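Local atomic coordinates of chromatin structure-remodeling complex subunit RSC2 (Saccharomyces cerevisiae, PDB entry 4BB7), a protein that serves in the RSC chromatin-remodelling complex, which repositions nucleosomes and regulates transcription, and binds histone H3 through the BAH domain that the present chain contains. Residues C65-P70 with V86-Q91; L80-E85 with V127-Y132. All coordinates share one frame; numbering follows the deposited sequence.

Both contacts lie in the BAH domain, in the buried middle of the chain, with their centres about 10 Å apart. Contact 1 pairs strand 60-68 with strand 87-96 at one border of the six-stranded mixed sheet; contact 2 joins the turn leading into strand 87-96 to strand 125-128 at the other border and to the chain just beyond it. Their segments alternate along the chain, and Val86 directly follows Glu85, so the two run into each other. Two probable backbone hydrogen bonds connect them: Val86 N to Val127 O at 2.9 Å and Lys88 O to Tyr132 N at 2.6 Å. The segment 86-91 is thereby held between 65-70 and 127-132, so that the backbones of the sheet's two borders are joined there.

Contact 1: C65-P70 with V86-Q91; sequences CWYYRP and VMKTGQ
The Tyr68 ring receives the methyl CG2 of Thr89 on one face, almost exactly over its centre, 3.5 Å from CG2 to the centroid, a close CH-pi contact. Tyr67, projecting from the other face of the sheet, lays its ring over Lys88: CA sits under the ring face, and CB of Lys88 comes within 3.4 Å of Tyr67 CE2. The carbonyl oxygen of Cys65 lies in the plane of that ring, at its edge, while Trp32 meets it edge-to-face. Obliquely beside the Trp66 indole, Gln91 CB approaches CE3.

The tyrosines belong to a short antiparallel ladder at the border of the BAH-domain sheet. Tyr68 and Met87 form its hydrogen-bonded pair, Met87 N giving a good bond to Tyr68 O at 2.9 Å, whereas the return bond from Tyr68 N to Met87 O is weak. Tyr67 and Lys88 form the adjoining non-hydrogen-bonded pair. Farther on, the chain turns a corner at Gly90, and Trp66 N donates a nearly straight bond (169°) to Gln91 O.

Thr89 joins both kinds of contact. With OG1 placed between its backbone N and carbonyl carbon (chi1 67°), the hydroxyl OG1 reaches Trp66 O at 2.8 Å from well above the carbonyl plane, and CG2 is left directed at Tyr68. Thr89 N also donates to Trp66 O, at 3.2 Å. Met87, bent at chi2 and chi3, curls its CE back to within 3.9 Å of Pro70 N.

The polar ends have partners elsewhere in the chain: Tyr68 OH and Gln91 NE2 are both bonded to the carboxylate of Glu134, and Trp66 NE1 to His95. Trp66 O thus accepts two bonds from one residue just before the corner at Gly90, and the threonine hydroxyl supplies a bond that the ladder's backbone alone would not provide.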
# COMPACT_ATOMS: atom_id res chain seq x y z
N CYS A 65 5.95 -8.88 6.67
CA CYS A 65 5.16 -9.03 7.89
C CYS A 65 6.03 -8.69 9.10
O CYS A 65 7.02 -9.36 9.37
CB CYS A 65 4.63 -10.46 8.02
SG CYS A 65 3.55 -10.72 9.46
N TRP A 66 5.64 -7.64 9.81
CA TRP A 66 6.42 -7.15 10.95
C TRP A 66 6.39 -8.10 12.13
O TRP A 66 5.39 -8.79 12.38
CB TRP A 66 5.93 -5.77 11.39
CG TRP A 66 6.33 -4.66 10.46
CD1 TRP A 66 7.14 -4.76 9.37
CD2 TRP A 66 5.94 -3.29 10.55
NE1 TRP A 66 7.28 -3.53 8.77
CE2 TRP A 66 6.55 -2.61 9.48
CE3 TRP A 66 5.13 -2.56 11.44
CZ2 TRP A 66 6.38 -1.24 9.26
CZ3 TRP A 66 4.97 -1.20 11.22
CH2 TRP A 66 5.59 -0.56 10.15
N TYR A 67 7.50 -8.14 12.86
CA TYR A 67 7.58 -8.87 14.12
C TYR A 67 8.14 -7.92 15.18
O TYR A 67 9.24 -7.40 15.03
CB TYR A 67 8.49 -10.09 13.98
CG TYR A 67 7.88 -11.23 13.19
CD1 TYR A 67 7.55 -11.06 11.85
CD2 TYR A 67 7.66 -12.47 13.77
CE1 TYR A 67 6.99 -12.10 11.11
CE2 TYR A 67 7.11 -13.51 13.05
CZ TYR A 67 6.78 -13.32 11.72
OH TYR A 67 6.24 -14.35 11.00
N TYR A 68 7.37 -7.70 16.24
CA TYR A 68 7.77 -6.75 17.28
C TYR A 68 8.80 -7.33 18.24
O TYR A 68 8.90 -8.55 18.40
CB TYR A 68 6.55 -6.29 18.08
CG TYR A 68 5.62 -5.36 17.33
CD1 TYR A 68 5.98 -4.83 16.09
CD2 TYR A 68 4.40 -4.99 17.86
CE1 TYR A 68 5.14 -3.97 15.41
CE2 TYR A 68 3.55 -4.13 17.19
CZ TYR A 68 3.92 -3.63 15.96
OH TYR A 68 3.08 -2.77 15.28
N ARG A 69 9.58 -6.45 18.85
CA ARG A 69 10.43 -6.84 19.96
C ARG A 69 9.65 -6.52 21.23
O ARG A 69 8.70 -5.75 21.19
CB ARG A 69 11.74 -6.05 19.95
CG ARG A 69 12.49 -6.08 18.62
CD ARG A 69 13.73 -5.21 18.71
NE ARG A 69 14.41 -5.05 17.43
CZ ARG A 69 15.52 -5.68 17.08
NH1 ARG A 69 16.10 -6.53 17.93
NH2 ARG A 69 16.07 -5.46 15.90
N PRO A 70 10.04 -7.13 22.37
CA PRO A 70 9.31 -6.96 23.63
C PRO A 70 9.04 -5.49 23.97
O PRO A 70 7.90 -5.13 24.28
CB PRO A 70 10.26 -7.57 24.66
CG PRO A 70 11.04 -8.59 23.89
CD PRO A 70 11.22 -8.00 22.52
N VAL A 86 11.04 -12.42 19.50
CA VAL A 86 10.16 -11.54 18.74
C VAL A 86 8.75 -12.13 18.67
O VAL A 86 8.57 -13.34 18.83
CB VAL A 86 10.67 -11.28 17.30
CG1 VAL A 86 12.09 -10.73 17.33
CG2 VAL A 86 10.60 -12.56 16.46
N MET A 87 7.76 -11.27 18.45
CA MET A 87 6.38 -11.70 18.30
C MET A 87 5.85 -11.33 16.92
O MET A 87 6.20 -10.28 16.38
CB MET A 87 5.49 -11.07 19.38
CG MET A 87 5.58 -11.73 20.75
SD MET A 87 7.13 -11.41 21.61
CE MET A 87 7.13 -9.62 21.66
N LYS A 88 5.00 -12.19 16.35
CA LYS A 88 4.39 -11.94 15.05
C LYS A 88 3.18 -11.02 15.17
O LYS A 88 2.37 -11.16 16.09
CB LYS A 88 3.96 -13.25 14.40
CG LYS A 88 3.27 -13.08 13.05
CD LYS A 88 2.59 -14.36 12.61
CE LYS A 88 2.12 -14.26 11.17
NZ LYS A 88 1.20 -13.12 10.97
N THR A 89 3.06 -10.09 14.23
CA THR A 89 1.96 -9.13 14.24
C THR A 89 1.09 -9.24 12.99
O THR A 89 1.35 -10.05 12.10
CB THR A 89 2.48 -7.68 14.37
OG1 THR A 89 3.21 -7.31 13.20
CG2 THR A 89 3.39 -7.55 15.58
N GLY A 90 0.04 -8.43 12.94
CA GLY A 90 -0.84 -8.39 11.80
C GLY A 90 -0.45 -7.30 10.82
O GLY A 90 -1.22 -6.94 9.94
N GLN A 91 0.77 -6.79 10.97
CA GLN A 91 1.25 -5.69 10.14
C GLN A 91 1.97 -6.17 8.88
O GLN A 91 3.12 -6.58 8.93
CB GLN A 91 2.17 -4.78 10.95
CG GLN A 91 1.50 -4.15 12.16
CD GLN A 91 0.50 -3.08 11.78
OE1 GLN A 91 0.62 -2.42 10.75
NE2 GLN A 91 -0.51 -2.90 12.62

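Contact 2: L80-E85 with V127-Y132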
# COMPACT_ATOMS: atom_id res chain seq x y z
N LEU A 80 7.92 -12.47 30.99
CA LEU A 80 9.30 -12.87 30.70
C LEU A 80 9.48 -13.08 29.21
O LEU A 80 8.52 -13.35 28.48
CB LEU A 80 9.66 -14.14 31.46
CG LEU A 80 9.65 -14.02 32.99
CD1 LEU A 80 9.83 -15.38 33.64
CD2 LEU A 80 10.72 -13.03 33.43
N PHE A 81 10.73 -12.97 28.75
CA PHE A 81 11.04 -13.09 27.33
C PHE A 81 12.34 -13.84 27.12
O PHE A 81 13.23 -13.79 27.97
CB PHE A 81 11.16 -11.71 26.68
CG PHE A 81 9.92 -10.87 26.79
CD1 PHE A 81 8.90 -11.01 25.86
CD2 PHE A 81 9.77 -9.95 27.80
CE1 PHE A 81 7.76 -10.24 25.94
CE2 PHE A 81 8.63 -9.17 27.90
CZ PHE A 81 7.62 -9.32 26.96
N TYR A 82 12.47 -14.53 26.00
CA TYR A 82 13.73 -15.16 25.64
C TYR A 82 14.70 -14.10 25.17
O TYR A 82 14.30 -13.00 24.79
CB TYR A 82 13.52 -16.21 24.55
CG TYR A 82 12.52 -17.28 24.92
CD1 TYR A 82 12.87 -18.33 25.76
CD2 TYR A 82 11.22 -17.23 24.43
CE1 TYR A 82 11.96 -19.31 26.10
CE2 TYR A 82 10.30 -18.21 24.76
CZ TYR A 82 10.67 -19.24 25.60
OH TYR A 82 9.75 -20.20 25.94
N LYS A 83 15.99 -14.41 25.22
CA LYS A 83 16.98 -13.54 24.61
C LYS A 83 16.76 -13.55 23.10
O LYS A 83 16.74 -14.61 22.48
CB LYS A 83 18.40 -14.01 24.94
CG LYS A 83 19.49 -13.18 24.28
CD LYS A 83 20.82 -13.33 25.00
CE LYS A 83 20.74 -12.80 26.43
NZ LYS A 83 22.06 -12.84 27.12
N ASN A 84 16.55 -12.37 22.54
CA ASN A 84 16.28 -12.24 21.11
C ASN A 84 14.90 -12.72 20.69
O ASN A 84 14.70 -13.15 19.55
CB ASN A 84 17.35 -12.97 20.30
CG ASN A 84 18.72 -12.35 20.45
OD1 ASN A 84 18.87 -11.13 20.44
ND2 ASN A 84 19.73 -13.20 20.60
N GLU A 85 13.93 -12.63 21.60
CA GLU A 85 12.57 -13.03 21.28
C GLU A 85 11.85 -11.97 20.46
O GLU A 85 12.02 -10.77 20.69
CB GLU A 85 11.75 -13.33 22.54
CG GLU A 85 10.29 -13.67 22.24
CD GLU A 85 9.49 -14.08 23.47
OE1 GLU A 85 10.09 -14.29 24.54
OE2 GLU A 85 8.25 -14.20 23.34
N VAL A 127 14.04 -15.70 18.03
CA VAL A 127 13.10 -16.80 18.17
C VAL A 127 11.70 -16.27 18.42
O VAL A 127 11.52 -15.26 19.09
CB VAL A 127 13.50 -17.77 19.31
CG1 VAL A 127 13.34 -17.10 20.66
CG2 VAL A 127 12.66 -19.04 19.24
N CYS A 128 10.71 -16.96 17.86
CA CYS A 128 9.32 -16.57 18.04
C CYS A 128 8.49 -17.74 18.57
O CYS A 128 8.48 -18.83 17.99
CB CYS A 128 8.73 -16.04 16.73
SG CYS A 128 6.95 -15.69 16.79
N GLU A 129 7.80 -17.49 19.68
CA GLU A 129 6.85 -18.46 20.21
C GLU A 129 5.43 -17.92 20.09
O GLU A 129 4.51 -18.64 19.72
CB GLU A 129 7.17 -18.77 21.67
CG GLU A 129 6.29 -19.86 22.25
CD GLU A 129 6.56 -20.08 23.72
OE1 GLU A 129 7.25 -19.24 24.33
OE2 GLU A 129 6.08 -21.10 24.27
N PHE A 130 5.26 -16.64 20.41
CA PHE A 130 3.94 -16.02 20.47
C PHE A 130 3.66 -15.06 19.31
O PHE A 130 4.56 -14.40 18.81
CB PHE A 130 3.79 -15.25 21.79
CG PHE A 130 3.99 -16.08 23.01
CD1 PHE A 130 2.93 -16.78 23.58
CD2 PHE A 130 5.25 -16.18 23.59
CE1 PHE A 130 3.12 -17.55 24.70
CE2 PHE A 130 5.44 -16.95 24.72
CZ PHE A 130 4.37 -17.64 25.28
N ARG A 131 2.40 -15.01 18.90
CA ARG A 131 1.93 -13.94 18.04
C ARG A 131 1.25 -12.88 18.91
O ARG A 131 0.77 -13.18 20.00
CB ARG A 131 0.97 -14.46 16.96
CG ARG A 131 -0.17 -15.32 17.48
CD ARG A 131 -1.08 -15.75 16.33
NE ARG A 131 -2.14 -16.67 16.75
CZ ARG A 131 -3.34 -16.29 17.16
NH1 ARG A 131 -3.66 -14.99 17.20
NH2 ARG A 131 -4.24 -17.19 17.52
N TYR A 132 1.23 -11.64 18.42
CA TYR A 132 0.78 -10.51 19.21
C TYR A 132 -0.49 -9.86 18.67
O TYR A 132 -0.53 -9.39 17.53
CB TYR A 132 1.91 -9.47 19.30
CG TYR A 132 1.58 -8.20 20.05
CD1 TYR A 132 1.31 -8.23 21.41
CD2 TYR A 132 1.57 -6.97 19.40
CE1 TYR A 132 1.02 -7.07 22.10
CE2 TYR A 132 1.28 -5.81 20.09
CZ TYR A 132 1.01 -5.86 21.44
OH TYR A 132 0.72 -4.70 22.13
O HOH W 1 7.50 -14.38 20.96
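Tyr82, the first residue of a type II beta turn in the BAH domain, donates through OH to Glu129 OE1 at 3.1 Å, arriving from above the carboxylate plane, while the same oxygen lies in the plane of the tyrosine ring at its edge. The extended Glu129 side chain carries its carboxylate to this hydroxyl, and its other oxygen, OE2, forms a salt bridge with Lys141. A second polar tie is made by backbone: Val127 N gives its hydrogen to Asn84 O at 3.0 Å. This bond sets the turn, which ends at Glu85, against strand 125-128, one of the two outermost strands of the six-stranded sheet, where Glu85 and Val127 make a single bridge.

The turn is also braced from within, since Glu85 OE1 accepts a bond of 2.8 Å from Tyr82 N. Chi1 of 176° sets Glu85 CG opposite the backbone N, and the extended chain beyond it turns back across the turn and delivers the second oxygen, OE2, to the edge of the Phe130 ring, 3.6 Å from CD2. The two carboxylates thus have separate partners; Glu85 OE2 and Glu129 OE1 remain 5.2 Å apart.

Packing surrounds these ties. Val127 CG1 meets Tyr82 CB at 4.0 Å, and Phe109 stacks on the Tyr82 ring, so that helix 109-114 joins the packing. Lys170 makes a cation-pi contact with that ring. Between the segments, one water donates to Glu85 OE2 and accepts from Phe130 N at 3.2 Å, its oxygen at the edge of the Phe130 ring, in the ring plane.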